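Local atomic coordinates of RNA-binding protein RMD9, mitochondrial (Saccharomyces cerevisiae S288C, PDB entry 7A9X), a protein that binds the dodecameric motif 5'-AAUAA[U/C]AUUCUU-3' in the 3'-UTRs of mitochondrial mRNAs and takes part in the processing or stability of these transcripts. Residues 176-179 and 180-183; 247-250 and 251-255; 278-281 and 282-286; 285-288 and 289-293. All coordinates share one frame; numbering follows the deposited sequence.

Interaction 1 (176-179 and 180-183); sequences TSFK and ELSF. With nucleotides of chain B.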
loop_
_atom_site.group_PDB
_atom_site.type_symbol
_atom_site.label_atom_id
_atom_site.label_comp_id
_atom_site.label_asym_id
_atom_site.label_seq_id
_atom_site.Cartn_x
_atom_site.Cartn_y
_atom_site.Cartn_z
ATOM N N THR A 176 -1.316 12.183 -13.154
ATOM C CA THR A 176 -0.953 11.847 -11.782
ATOM C C THR A 176 -1.737 10.639 -11.293
ATOM O O THR A 176 -1.192 9.777 -10.593
ATOM C CB THR A 176 -1.193 13.036 -10.855
ATOM O OG1 THR A 176 -0.528 14.198 -11.369
ATOM C CG2 THR A 176 -0.652 12.719 -9.462
ATOM N N SER A 177 -3.013 10.546 -11.674
ATOM C CA SER A 177 -3.823 9.398 -11.284
ATOM C C SER A 177 -3.247 8.111 -11.855
ATOM O O SER A 177 -3.068 7.125 -11.132
ATOM C CB SER A 177 -5.267 9.592 -11.744
ATOM O OG SER A 177 -5.860 10.710 -11.107
ATOM N N PHE A 178 -2.936 8.108 -13.154
ATOM C CA PHE A 178 -2.352 6.920 -13.768
ATOM C C PHE A 178 -0.993 6.587 -13.167
ATOM O O PHE A 178 -0.615 5.412 -13.104
ATOM C CB PHE A 178 -2.244 7.113 -15.280
ATOM C CG PHE A 178 -3.567 7.089 -15.987
ATOM C CD1 PHE A 178 -4.528 6.147 -15.654
ATOM C CD2 PHE A 178 -3.857 8.012 -16.978
ATOM C CE1 PHE A 178 -5.750 6.119 -16.300
ATOM C CE2 PHE A 178 -5.079 7.991 -17.626
ATOM C CZ PHE A 178 -6.026 7.043 -17.289
ATOM N N LYS A 179 -0.247 7.601 -12.720
ATOM C CA LYS A 179 1.005 7.333 -12.019
ATOM C C LYS A 179 0.747 6.659 -10.678
ATOM O O LYS A 179 1.412 5.674 -10.333
ATOM C CB LYS A 179 1.790 8.631 -11.829
ATOM C CG LYS A 179 3.056 8.486 -10.994
ATOM C CD LYS A 179 4.053 7.540 -11.641
ATOM C CE LYS A 179 5.312 7.414 -10.798
ATOM N NZ LYS A 179 5.983 8.729 -10.598
ATOM N N GLU A 180 -0.226 7.164 -9.913
ATOM C CA GLU A 180 -0.577 6.545 -8.641
ATOM C C GLU A 180 -1.120 5.132 -8.815
ATOM O O GLU A 180 -1.082 4.345 -7.863
ATOM C CB GLU A 180 -1.596 7.414 -7.901
ATOM C CG GLU A 180 -1.041 8.771 -7.504
ATOM C CD GLU A 180 -2.085 9.683 -6.902
ATOM O OE1 GLU A 180 -3.186 9.193 -6.570
ATOM O OE2 GLU A 180 -1.801 10.892 -6.767
ATOM N N LEU A 181 -1.622 4.796 -10.000
ATOM C CA LEU A 181 -2.048 3.442 -10.316
ATOM C C LEU A 181 -0.914 2.590 -10.875
ATOM O O LEU A 181 -1.173 1.490 -11.377
ATOM C CB LEU A 181 -3.215 3.478 -11.309
ATOM C CG LEU A 181 -4.520 4.088 -10.795
ATOM C CD1 LEU A 181 -5.477 4.357 -11.943
ATOM C CD2 LEU A 181 -5.168 3.174 -9.768
ATOM N N SER A 182 0.328 3.083 -10.806
ATOM C CA SER A 182 1.513 2.363 -11.284
ATOM C C SER A 182 1.456 2.108 -12.790
ATOM O O SER A 182 1.824 1.035 -13.270
ATOM C CB SER A 182 1.715 1.052 -10.518
ATOM O OG SER A 182 2.000 1.301 -9.152
ATOM N N PHE A 183 1.002 3.107 -13.547
ATOM C CA PHE A 183 0.958 2.995 -15.000
ATOM C C PHE A 183 1.868 4.035 -15.637
ATOM O O PHE A 183 1.428 4.816 -16.487
ATOM C CB PHE A 183 -0.475 3.155 -15.512
ATOM C CG PHE A 183 -1.405 2.071 -15.054
ATOM C CD1 PHE A 183 -0.949 0.773 -14.883
ATOM C CD2 PHE A 183 -2.735 2.350 -14.784
ATOM C CE1 PHE A 183 -1.805 -0.228 -14.458
ATOM C CE2 PHE A 183 -3.596 1.353 -14.358
ATOM C CZ PHE A 183 -3.131 0.063 -14.195
ATOM P P C B 8 2.023 2.837 2.603
ATOM O OP1 C B 8 2.133 1.757 3.616
ATOM O OP2 C B 8 3.205 3.189 1.776
ATOM O "O5'" C B 8 0.841 2.496 1.592
ATOM C "C5'" C B 8 -0.337 1.827 2.025
ATOM C "C4'" C B 8 -0.838 0.880 0.964
ATOM O "O4'" C B 8 -1.376 1.641 -0.156
ATOM C "C3'" C B 8 0.227 -0.055 0.382
ATOM O "O3'" C B 8 -0.302 -1.368 0.202
ATOM C "C2'" C B 8 0.542 0.570 -0.974
ATOM O "O2'" C B 8 1.003 -0.339 -1.950
ATOM C "C1'" C B 8 -0.801 1.180 -1.361
ATOM N N1 C B 8 -0.670 2.306 -2.296
ATOM C C2 C B 8 -1.330 2.263 -3.529
ATOM O O2 C B 8 -2.050 1.292 -3.803
ATOM N N3 C B 8 -1.180 3.294 -4.392
ATOM C C4 C B 8 -0.401 4.328 -4.073
ATOM N N4 C B 8 -0.286 5.323 -4.957
ATOM C C5 C B 8 0.294 4.390 -2.831
ATOM C C6 C B 8 0.138 3.365 -1.985
#

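Interaction 2 (247-250 and 251-255); sequences LYSG and LIKVF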
loop_
_atom_site.group_PDB
_atom_site.type_symbol
_atom_site.label_atom_id
_atom_site.label_comp_id
_atom_site.label_asym_id
_atom_site.label_seq_id
_atom_site.Cartn_x
_atom_site.Cartn_y
_atom_site.Cartn_z
ATOM N N LEU A 247 6.657 22.610 -12.087
ATOM C CA LEU A 247 7.862 22.503 -12.904
ATOM C C LEU A 247 9.106 22.478 -12.026
ATOM O O LEU A 247 10.035 21.702 -12.278
ATOM C CB LEU A 247 7.926 23.656 -13.908
ATOM C CG LEU A 247 9.058 23.623 -14.939
ATOM C CD1 LEU A 247 9.020 22.337 -15.749
ATOM C CD2 LEU A 247 8.989 24.836 -15.858
ATOM N N TYR A 248 9.140 23.322 -10.991
ATOM C CA TYR A 248 10.177 23.207 -9.971
ATOM C C TYR A 248 10.223 21.798 -9.395
ATOM O O TYR A 248 11.293 21.184 -9.308
ATOM C CB TYR A 248 9.930 24.217 -8.847
ATOM C CG TYR A 248 10.425 25.621 -9.113
ATOM C CD1 TYR A 248 11.784 25.901 -9.171
ATOM C CD2 TYR A 248 9.531 26.674 -9.275
ATOM C CE1 TYR A 248 12.240 27.184 -9.401
ATOM C CE2 TYR A 248 9.977 27.960 -9.502
ATOM C CZ TYR A 248 11.332 28.208 -9.566
ATOM O OH TYR A 248 11.782 29.487 -9.794
ATOM N N SER A 249 9.060 21.265 -9.009
ATOM C CA SER A 249 9.012 20.006 -8.272
ATOM C C SER A 249 9.579 18.858 -9.097
ATOM O O SER A 249 10.427 18.096 -8.622
ATOM C CB SER A 249 7.575 19.702 -7.848
ATOM O OG SER A 249 7.520 18.495 -7.109
ATOM N N GLY A 250 9.115 18.714 -10.339
ATOM C CA GLY A 250 9.625 17.648 -11.187
ATOM C C GLY A 250 11.114 17.776 -11.455
ATOM O O GLY A 250 11.840 16.778 -11.484
ATOM N N LEU A 251 11.589 19.008 -11.645
ATOM C CA LEU A 251 13.008 19.216 -11.914
ATOM C C LEU A 251 13.854 18.915 -10.680
ATOM O O LEU A 251 14.953 18.359 -10.795
ATOM C CB LEU A 251 13.244 20.645 -12.396
ATOM C CG LEU A 251 14.551 20.920 -13.140
ATOM C CD1 LEU A 251 14.737 19.931 -14.279
ATOM C CD2 LEU A 251 14.569 22.346 -13.664
ATOM N N ILE A 252 13.357 19.266 -9.493
ATOM C CA ILE A 252 14.061 18.918 -8.262
ATOM C C ILE A 252 14.148 17.404 -8.104
ATOM O O ILE A 252 15.205 16.865 -7.758
ATOM C CB ILE A 252 13.376 19.575 -7.049
ATOM C CG1 ILE A 252 13.548 21.092 -7.100
ATOM C CG2 ILE A 252 13.936 19.020 -5.743
ATOM C CD1 ILE A 252 12.602 21.840 -6.193
ATOM N N LYS A 253 13.046 16.698 -8.367
ATOM C CA LYS A 253 13.040 15.246 -8.210
ATOM C C LYS A 253 14.035 14.581 -9.153
ATOM O O LYS A 253 14.729 13.633 -8.765
ATOM C CB LYS A 253 11.631 14.698 -8.441
ATOM C CG LYS A 253 10.624 15.097 -7.375
ATOM C CD LYS A 253 9.274 14.433 -7.607
ATOM C CE LYS A 253 8.294 14.776 -6.497
ATOM N NZ LYS A 253 7.010 14.032 -6.625
ATOM N N VAL A 254 14.113 15.059 -10.398
ATOM C CA VAL A 254 15.077 14.512 -11.350
ATOM C C VAL A 254 16.495 14.672 -10.815
ATOM O O VAL A 254 17.286 13.721 -10.803
ATOM C CB VAL A 254 14.914 15.187 -12.725
ATOM C CG1 VAL A 254 16.063 14.804 -13.647
ATOM C CG2 VAL A 254 13.582 14.811 -13.350
ATOM N N PHE A 255 16.828 15.877 -10.350
ATOM C CA PHE A 255 18.175 16.152 -9.864
ATOM C C PHE A 255 18.492 15.410 -8.573
ATOM O O PHE A 255 19.667 15.140 -8.299
ATOM C CB PHE A 255 18.355 17.659 -9.680
ATOM C CG PHE A 255 18.508 18.407 -10.973
ATOM C CD1 PHE A 255 19.305 17.898 -11.985
ATOM C CD2 PHE A 255 17.852 19.609 -11.184
ATOM C CE1 PHE A 255 19.455 18.573 -13.179
ATOM C CE2 PHE A 255 17.995 20.291 -12.379
ATOM C CZ PHE A 255 18.799 19.772 -13.378
#

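Interaction 3 (278-281 and 282-286); sequences RNYG and YLIET. With nucleotides of chain B.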
loop_
_atom_site.group_PDB
_atom_site.type_symbol
_atom_site.label_atom_id
_atom_site.label_comp_id
_atom_site.label_asym_id
_atom_site.label_seq_id
_atom_site.Cartn_x
_atom_site.Cartn_y
_atom_site.Cartn_z
ATOM N N ARG A 278 -1.716 28.785 0.362
ATOM C CA ARG A 278 -2.869 27.928 0.106
ATOM C C ARG A 278 -2.495 26.695 -0.708
ATOM O O ARG A 278 -3.147 25.652 -0.582
ATOM C CB ARG A 278 -3.963 28.722 -0.605
ATOM C CG ARG A 278 -3.493 29.444 -1.852
ATOM C CD ARG A 278 -4.601 30.316 -2.414
ATOM N NE ARG A 278 -4.150 31.109 -3.551
ATOM C CZ ARG A 278 -4.327 30.759 -4.821
ATOM N NH1 ARG A 278 -4.950 29.627 -5.120
ATOM N NH2 ARG A 278 -3.884 31.545 -5.793
ATOM N N ASN A 279 -1.451 26.785 -1.533
ATOM C CA ASN A 279 -1.034 25.689 -2.404
ATOM C C ASN A 279 0.445 25.386 -2.145
ATOM O O ASN A 279 1.288 25.503 -3.038
ATOM C CB ASN A 279 -1.293 26.032 -3.871
ATOM C CG ASN A 279 -2.767 26.225 -4.170
ATOM O OD1 ASN A 279 -3.607 25.441 -3.729
ATOM N ND2 ASN A 279 -3.089 27.275 -4.917
ATOM N N TYR A 280 0.749 24.983 -0.913
ATOM C CA TYR A 280 2.112 24.702 -0.482
ATOM C C TYR A 280 2.527 23.254 -0.705
ATOM O O TYR A 280 3.677 22.905 -0.414
ATOM C CB TYR A 280 2.274 25.048 1.003
ATOM C CG TYR A 280 1.530 24.106 1.925
ATOM C CD1 TYR A 280 0.159 24.229 2.113
ATOM C CD2 TYR A 280 2.198 23.089 2.601
ATOM C CE1 TYR A 280 -0.528 23.370 2.946
ATOM C CE2 TYR A 280 1.519 22.226 3.439
ATOM C CZ TYR A 280 0.156 22.369 3.606
ATOM O OH TYR A 280 -0.526 21.511 4.439
ATOM N N GLY A 281 1.626 22.406 -1.209
ATOM C CA GLY A 281 1.904 20.982 -1.312
ATOM C C GLY A 281 3.112 20.636 -2.158
ATOM O O GLY A 281 3.677 19.546 -2.002
ATOM N N TYR A 282 3.519 21.534 -3.057
ATOM C CA TYR A 282 4.716 21.295 -3.854
ATOM C C TYR A 282 5.956 21.183 -2.976
ATOM O O TYR A 282 6.876 20.420 -3.293
ATOM C CB TYR A 282 4.887 22.414 -4.882
ATOM C CG TYR A 282 3.711 22.584 -5.818
ATOM C CD1 TYR A 282 3.529 21.729 -6.897
ATOM C CD2 TYR A 282 2.789 23.605 -5.631
ATOM C CE1 TYR A 282 2.462 21.881 -7.760
ATOM C CE2 TYR A 282 1.718 23.769 -6.493
ATOM C CZ TYR A 282 1.562 22.901 -7.555
ATOM O OH TYR A 282 0.500 23.053 -8.416
ATOM N N LEU A 283 5.995 21.929 -1.870
ATOM C CA LEU A 283 7.111 21.831 -0.938
ATOM C C LEU A 283 7.091 20.520 -0.167
ATOM O O LEU A 283 8.143 20.054 0.281
ATOM C CB LEU A 283 7.090 23.013 0.031
ATOM C CG LEU A 283 7.352 24.381 -0.594
ATOM C CD1 LEU A 283 7.067 25.488 0.402
ATOM C CD2 LEU A 283 8.788 24.457 -1.085
ATOM N N ILE A 284 5.913 19.916 0.001
ATOM C CA ILE A 284 5.833 18.638 0.701
ATOM C C ILE A 284 6.423 17.525 -0.156
ATOM O O ILE A 284 7.231 16.719 0.318
ATOM C CB ILE A 284 4.380 18.322 1.093
ATOM C CG1 ILE A 284 3.770 19.457 1.908
ATOM C CG2 ILE A 284 4.315 17.029 1.890
ATOM C CD1 ILE A 284 2.345 19.173 2.311
ATOM N N GLU A 285 6.016 17.461 -1.428
ATOM C CA GLU A 285 6.517 16.419 -2.321
ATOM C C GLU A 285 8.033 16.488 -2.452
ATOM O O GLU A 285 8.722 15.468 -2.345
ATOM C CB GLU A 285 5.867 16.536 -3.700
ATOM C CG GLU A 285 4.404 16.154 -3.756
ATOM C CD GLU A 285 3.962 15.803 -5.162
ATOM O OE1 GLU A 285 4.000 14.605 -5.516
ATOM O OE2 GLU A 285 3.593 16.728 -5.918
ATOM N N THR A 286 8.573 17.688 -2.683
ATOM C CA THR A 286 10.016 17.817 -2.852
ATOM C C THR A 286 10.754 17.488 -1.562
ATOM O O THR A 286 11.729 16.727 -1.579
ATOM C CB THR A 286 10.372 19.222 -3.339
ATOM O OG1 THR A 286 9.734 20.194 -2.504
ATOM C CG2 THR A 286 9.918 19.411 -4.773
ATOM P P A B 4 -5.123 21.187 -7.392
ATOM O OP1 A B 4 -5.120 21.053 -8.871
ATOM O OP2 A B 4 -6.070 20.381 -6.584
ATOM O "O5'" A B 4 -3.667 20.863 -6.827
ATOM C "C5'" A B 4 -2.513 21.528 -7.321
ATOM C "C4'" A B 4 -1.456 21.661 -6.252
ATOM O "O4'" A B 4 -1.864 22.657 -5.275
ATOM C "C3'" A B 4 -1.184 20.416 -5.420
ATOM O "O3'" A B 4 -0.323 19.493 -6.064
ATOM C "C2'" A B 4 -0.608 20.998 -4.136
ATOM O "O2'" A B 4 0.752 21.364 -4.312
ATOM C "C1'" A B 4 -1.441 22.270 -3.985
ATOM N N9 A B 4 -2.636 22.025 -3.160
ATOM C C8 A B 4 -3.946 21.964 -3.571
ATOM N N7 A B 4 -4.789 21.710 -2.599
ATOM C C5 A B 4 -3.980 21.591 -1.476
ATOM C C6 A B 4 -4.267 21.325 -0.124
ATOM N N6 A B 4 -5.500 21.122 0.345
ATOM N N1 A B 4 -3.231 21.275 0.741
ATOM C C2 A B 4 -1.992 21.478 0.273
ATOM N N3 A B 4 -1.596 21.737 -0.972
ATOM C C4 A B 4 -2.650 21.780 -1.807
ATOM P P U B 5 -0.606 17.914 -5.964
ATOM O OP1 U B 5 0.453 17.193 -6.714
ATOM O OP2 U B 5 -2.033 17.679 -6.294
ATOM O "O5'" U B 5 -0.389 17.575 -4.426
ATOM C "C5'" U B 5 0.869 17.789 -3.805
ATOM C "C4'" U B 5 0.796 17.509 -2.328
ATOM O "O4'" U B 5 -0.081 18.478 -1.692
ATOM C "C3'" U B 5 0.190 16.168 -1.951
ATOM O "O3'" U B 5 1.097 15.089 -2.064
ATOM C "C2'" U B 5 -0.309 16.415 -0.536
ATOM O "O2'" U B 5 0.761 16.370 0.393
ATOM C "C1'" U B 5 -0.800 17.859 -0.643
ATOM N N1 U B 5 -2.246 17.912 -0.955
ATOM C C2 U B 5 -3.105 17.755 0.114
ATOM O O2 U B 5 -2.710 17.602 1.258
ATOM N N3 U B 5 -4.440 17.794 -0.205
ATOM C C4 U B 5 -4.987 17.963 -1.460
ATOM O O4 U B 5 -6.211 17.974 -1.584
ATOM C C5 U B 5 -4.032 18.112 -2.518
ATOM C C6 U B 5 -2.724 18.079 -2.236
ATOM P P A B 3 -1.726 25.663 -9.391
ATOM O OP1 A B 3 -0.772 25.152 -8.373
ATOM O OP2 A B 3 -1.539 25.309 -10.821
ATOM O "O5'" A B 3 -3.184 25.192 -8.964
ATOM C "C5'" A B 3 -3.664 25.404 -7.646
ATOM C "C4'" A B 3 -5.135 25.100 -7.552
ATOM O "O4'" A B 3 -5.872 26.000 -8.417
ATOM C "C3'" A B 3 -5.551 23.711 -8.015
ATOM O "O3'" A B 3 -5.361 22.729 -7.009
ATOM C "C2'" A B 3 -7.009 23.912 -8.413
ATOM O "O2'" A B 3 -7.850 23.907 -7.268
ATOM C "C1'" A B 3 -6.978 25.332 -8.984
ATOM N N9 A B 3 -6.829 25.346 -10.450
ATOM C C8 A B 3 -5.665 25.377 -11.179
ATOM N N7 A B 3 -5.853 25.385 -12.476
ATOM C C5 A B 3 -7.234 25.358 -12.611
ATOM C C6 A B 3 -8.076 25.351 -13.738
ATOM N N6 A B 3 -7.631 25.370 -14.995
ATOM N N1 A B 3 -9.411 25.321 -13.525
ATOM C C2 A B 3 -9.860 25.301 -12.265
ATOM N N3 A B 3 -9.170 25.306 -11.126
ATOM C C4 A B 3 -7.849 25.334 -11.372
#

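Interaction 4 (285-288 and 289-293); sequences ETHL and SFIGD. With nucleotides of chain B.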
loop_
_atom_site.group_PDB
_atom_site.type_symbol
_atom_site.label_atom_id
_atom_site.label_comp_id
_atom_site.label_asym_id
_atom_site.label_seq_id
_atom_site.Cartn_x
_atom_site.Cartn_y
_atom_site.Cartn_z
ATOM N N GLU A 285 6.016 17.461 -1.428
ATOM C CA GLU A 285 6.517 16.419 -2.321
ATOM C C GLU A 285 8.033 16.488 -2.452
ATOM O O GLU A 285 8.722 15.468 -2.345
ATOM C CB GLU A 285 5.867 16.536 -3.700
ATOM C CG GLU A 285 4.404 16.154 -3.756
ATOM C CD GLU A 285 3.962 15.803 -5.162
ATOM O OE1 GLU A 285 4.000 14.605 -5.516
ATOM O OE2 GLU A 285 3.593 16.728 -5.918
ATOM N N THR A 286 8.573 17.688 -2.683
ATOM C CA THR A 286 10.016 17.817 -2.852
ATOM C C THR A 286 10.754 17.488 -1.562
ATOM O O THR A 286 11.729 16.727 -1.579
ATOM C CB THR A 286 10.372 19.222 -3.339
ATOM O OG1 THR A 286 9.734 20.194 -2.504
ATOM C CG2 THR A 286 9.918 19.411 -4.773
ATOM N N HIS A 287 10.296 18.037 -0.432
ATOM C CA HIS A 287 10.924 17.737 0.852
ATOM C C HIS A 287 10.966 16.234 1.100
ATOM O O HIS A 287 12.022 15.677 1.423
ATOM C CB HIS A 287 10.179 18.454 1.979
ATOM C CG HIS A 287 10.879 18.405 3.302
ATOM N ND1 HIS A 287 11.131 19.536 4.049
ATOM C CD2 HIS A 287 11.364 17.364 4.022
ATOM C CE1 HIS A 287 11.750 19.195 5.165
ATOM N NE2 HIS A 287 11.904 17.884 5.173
ATOM N N LEU A 288 9.826 15.557 0.938
ATOM C CA LEU A 288 9.799 14.109 1.113
ATOM C C LEU A 288 10.690 13.404 0.097
ATOM O O LEU A 288 11.251 12.344 0.397
ATOM C CB LEU A 288 8.365 13.587 1.010
ATOM C CG LEU A 288 7.405 14.010 2.122
ATOM C CD1 LEU A 288 6.009 13.469 1.854
ATOM C CD2 LEU A 288 7.912 13.544 3.478
ATOM N N SER A 289 10.836 13.972 -1.103
ATOM C CA SER A 289 11.728 13.378 -2.092
ATOM C C SER A 289 13.177 13.395 -1.614
ATOM O O SER A 289 13.926 12.441 -1.855
ATOM C CB SER A 289 11.587 14.105 -3.430
ATOM O OG SER A 289 12.356 13.469 -4.435
ATOM N N PHE A 290 13.591 14.466 -0.925
ATOM C CA PHE A 290 14.942 14.499 -0.372
ATOM C C PHE A 290 15.151 13.402 0.661
ATOM O O PHE A 290 16.275 12.914 0.833
ATOM C CB PHE A 290 15.237 15.862 0.259
ATOM C CG PHE A 290 15.611 16.928 -0.729
ATOM C CD1 PHE A 290 16.873 16.951 -1.304
ATOM C CD2 PHE A 290 14.706 17.921 -1.068
ATOM C CE1 PHE A 290 17.222 17.938 -2.210
ATOM C CE2 PHE A 290 15.049 18.911 -1.975
ATOM C CZ PHE A 290 16.308 18.920 -2.545
ATOM N N ILE A 291 14.087 13.000 1.354
ATOM C CA ILE A 291 14.211 12.003 2.410
ATOM C C ILE A 291 14.254 10.599 1.824
ATOM O O ILE A 291 15.124 9.793 2.172
ATOM C CB ILE A 291 13.057 12.157 3.416
ATOM C CG1 ILE A 291 13.117 13.531 4.080
ATOM C CG2 ILE A 291 13.090 11.041 4.452
ATOM C CD1 ILE A 291 11.993 13.775 5.056
ATOM N N GLY A 292 13.323 10.287 0.928
ATOM C CA GLY A 292 13.163 8.927 0.450
ATOM C C GLY A 292 13.870 8.599 -0.849
ATOM O O GLY A 292 13.989 7.421 -1.204
ATOM N N ASP A 293 14.350 9.613 -1.572
ATOM C CA ASP A 293 14.970 9.389 -2.871
ATOM C C ASP A 293 16.441 9.766 -2.948
ATOM O O ASP A 293 17.114 9.343 -3.896
ATOM C CB ASP A 293 14.214 10.154 -3.968
ATOM C CG ASP A 293 12.808 9.642 -4.164
ATOM O OD1 ASP A 293 12.599 8.420 -4.012
ATOM O OD2 ASP A 293 11.911 10.458 -4.461
ATOM P P U B 5 -0.606 17.914 -5.964
ATOM O OP1 U B 5 0.453 17.193 -6.714
ATOM O OP2 U B 5 -2.033 17.679 -6.294
ATOM O "O5'" U B 5 -0.389 17.575 -4.426
ATOM C "C5'" U B 5 0.869 17.789 -3.805
ATOM C "C4'" U B 5 0.796 17.509 -2.328
ATOM O "O4'" U B 5 -0.081 18.478 -1.692
ATOM C "C3'" U B 5 0.190 16.168 -1.951
ATOM O "O3'" U B 5 1.097 15.089 -2.064
ATOM C "C2'" U B 5 -0.309 16.415 -0.536
ATOM O "O2'" U B 5 0.761 16.370 0.393
ATOM C "C1'" U B 5 -0.800 17.859 -0.643
ATOM N N1 U B 5 -2.246 17.912 -0.955
ATOM C C2 U B 5 -3.105 17.755 0.114
ATOM O O2 U B 5 -2.710 17.602 1.258
ATOM N N3 U B 5 -4.440 17.794 -0.205
ATOM C C4 U B 5 -4.987 17.963 -1.460
ATOM O O4 U B 5 -6.211 17.974 -1.584
ATOM C C5 U B 5 -4.032 18.112 -2.518
ATOM C C6 U B 5 -2.724 18.079 -2.236
#

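Interaction 1 (176-179 and 180-183)
Phe-178 O receives the N-H of Phe-183 at 2.9 Å while Lys-179 O takes that of Ser-182, the pair of backbone bonds that makes a Schellman motif at the end of helix 168-180, with Ser-182 at positive phi as its C-prime residue. The turned-back chain brings three apolar groups together. Phe-178 CD1 lies 4.2 Å from Leu-181 CD1, and the same ring atom also meets Phe-183 CD2. The Phe-178 ring also packs against Cys-187 and Ile-190 of helix 184-193. Leu-181 O stands 3.4 Å above one face of the Phe-183 ring, over its centre. Glu-180 runs the other way, back along the helix. Its CG stays beside the backbone N (chi1 -64°) and the chain is extended beyond it; CG therefore passes 3.3 Å from Thr-176 O, and OE2 ends 3.5 Å from the methyl CG2 of Thr-176. The carboxylate is held from outside, OE1 by a salt bridge to Arg-123 and OE2 by a hydrogen bond to His-116. The backbone carbonyl of Glu-180, the last helical residue, faces the RNA: Glu-180 O accepts a hydrogen bond from N4 of C8 of chain B at 3.2 Å (150° at the hydrogen). The amino group of a cytosine thus meets a backbone acceptor at a helix C-terminus, where the helix dipole is likely to strengthen its pull.

Interaction 2 (247-250 and 251-255)
Lys-253 runs alongside Ser-249, one turn earlier on helix 245-257, a helix lying in the stretch assigned as the third pentatricopeptide repeat of this helical RNA-binding protein. Its CB lies 3.6 Å from Ser-249 O. The next carbon, CG, kept beside the backbone N (chi1 -68°), comes within 3.3 Å of that same oxygen. From there the chain is extended: CD draws off to 4.0 Å from Ser-249 O, and CE passes 3.8 Å from Ser-249 OG, a van der Waals contact between a methylene and a hydroxyl oxygen. NZ then reaches beyond the helix to Glu-285 in a long, weak ion pair. Ile-252 repeats the pattern a step round the helix. Its N-H gives a nearly straight bond to Tyr-248 O, its CG1 nestles against that carbonyl, and its CD1 comes up to Tyr-248 CB at 4.5 Å, while Thr-286, Leu-267 and Leu-271 also touch it. Cut back to alanine, this position would probably leave a gap between Tyr-248 and those neighbours, the tyrosine's CB losing its methyl partner. The Tyr-248 ring itself carries its hydroxyl away to Gln-270 and Lys-274. On another side of the helix, Val-254 packs on Leu-216 and Tyr-220 of helix 209-223. Its N-H bonds to Gly-250 O at 3.0 Å, and its CG2 rests 3.2 Å from that same oxygen.

Interaction 3 (278-281 and 282-286)
Tyr-280 and Ile-284 cross at a slant, the phenol CE2 meeting the tip methyl CD1 of the isoleucine at 3.4 Å. The other flank of the same ring belongs to the RNA: CE1 is 3.6 Å from C2 of A4 of chain B. This double use follows from a first torsion of 70°, which wedges CG between the backbone N and the carbonyl carbon. Tyr-282 is turned differently. One face of its ring is covered by O2' of A4 of chain B, 3.2 Å above the plane and over the centre, and its hydroxyl donates a very short bond (2.5 Å) to OP1 of A3 of chain B, which lies in the ring plane. A phenylalanine in its place could still lie under O2' but would probably leave that phosphate without this donor. These residues lie where the stretch assigned as the fourth pentatricopeptide repeat begins, at the start of helix 281-292. The first turn closes with Leu-283 N bonded to Tyr-280 O and Glu-285 N to Gly-281 O. Gly-281 lets the RNA come close: its CA is 3.2 Å from O4' of U5 of chain B, which a CB would strike, and its N-H bonds weakly to N3 of A4 of chain B. Tyr-282 O accepts from Thr-286 OG1 at 3.0 Å, the donor lying in the carbonyl plane on a lone pair.

Interaction 4 (285-288 and 289-293)
His-287 offers Ile-291 the edge of its imidazole instead of a face: the methyl CD1 lies in the ring plane, 3.8 Å from CD2. A first torsion of -170° puts the imidazole CG anti to the backbone N and carries the ring forward along the helix, where it crosses the isoleucine. Both ring nitrogens are bound outside the segment, ND1 to the hydroxyl of Tyr-314 and NE2 to the carbonyl of Phe-303, so the rotation of this buried ring is fixed at two points; since a carbonyl can only accept, NE2 is probably the protonated one. The same Ile-291 CD1 also touches Leu-288 CD2, at 4.4 Å. Phe-290 points elsewhere. Its CD2 comes within 3.2 Å of Thr-286 O, the carbonyl that also takes the Phe-290 N-H, and its ring stacks on Phe-303 while meeting Phe-268 edge to face. Leu-288 O serves two donors near the end of the helix, Gly-292 N at 3.0 Å (163° at the hydrogen) and, weakly, Ile-291 N. Ser-289 marks the last turn. Its OG gives a hydrogen bond of 3.0 Å to Asp-293 OD2, which accepts with its anti lone pair, the one away from OD1, and Asp-293 N returns to Ser-289 O. Through these side chains helix 281-292 is wedged among helices 245-257, 261-270 and 297-308, the layered packing of paired helices characteristic of the pentatricopeptide alpha-solenoid.

From the N terminus, interaction 1 comes first and closes the loop that turns helix 168-180 into helix 184-193. Interaction 2 follows within helix 245-257 and closes no loop, binding one turn to the next. Interaction 3 then opens helix 281-292 from the preceding loop, and interaction 4 carries that helix to its end; the two share Glu-285 and Thr-286. Interactions 1, 2 and 3 follow in series, interaction 4 overlaps the end of 3, and none encloses another. Interaction 2 touches both later ones, through Ser-249 OG on Thr-286 CG2, so helices 245-257 and 281-292 lie against each other. Interaction 1 stays apart, its centre about 19 Å from that of interaction 3, yet both meet the same RNA strand.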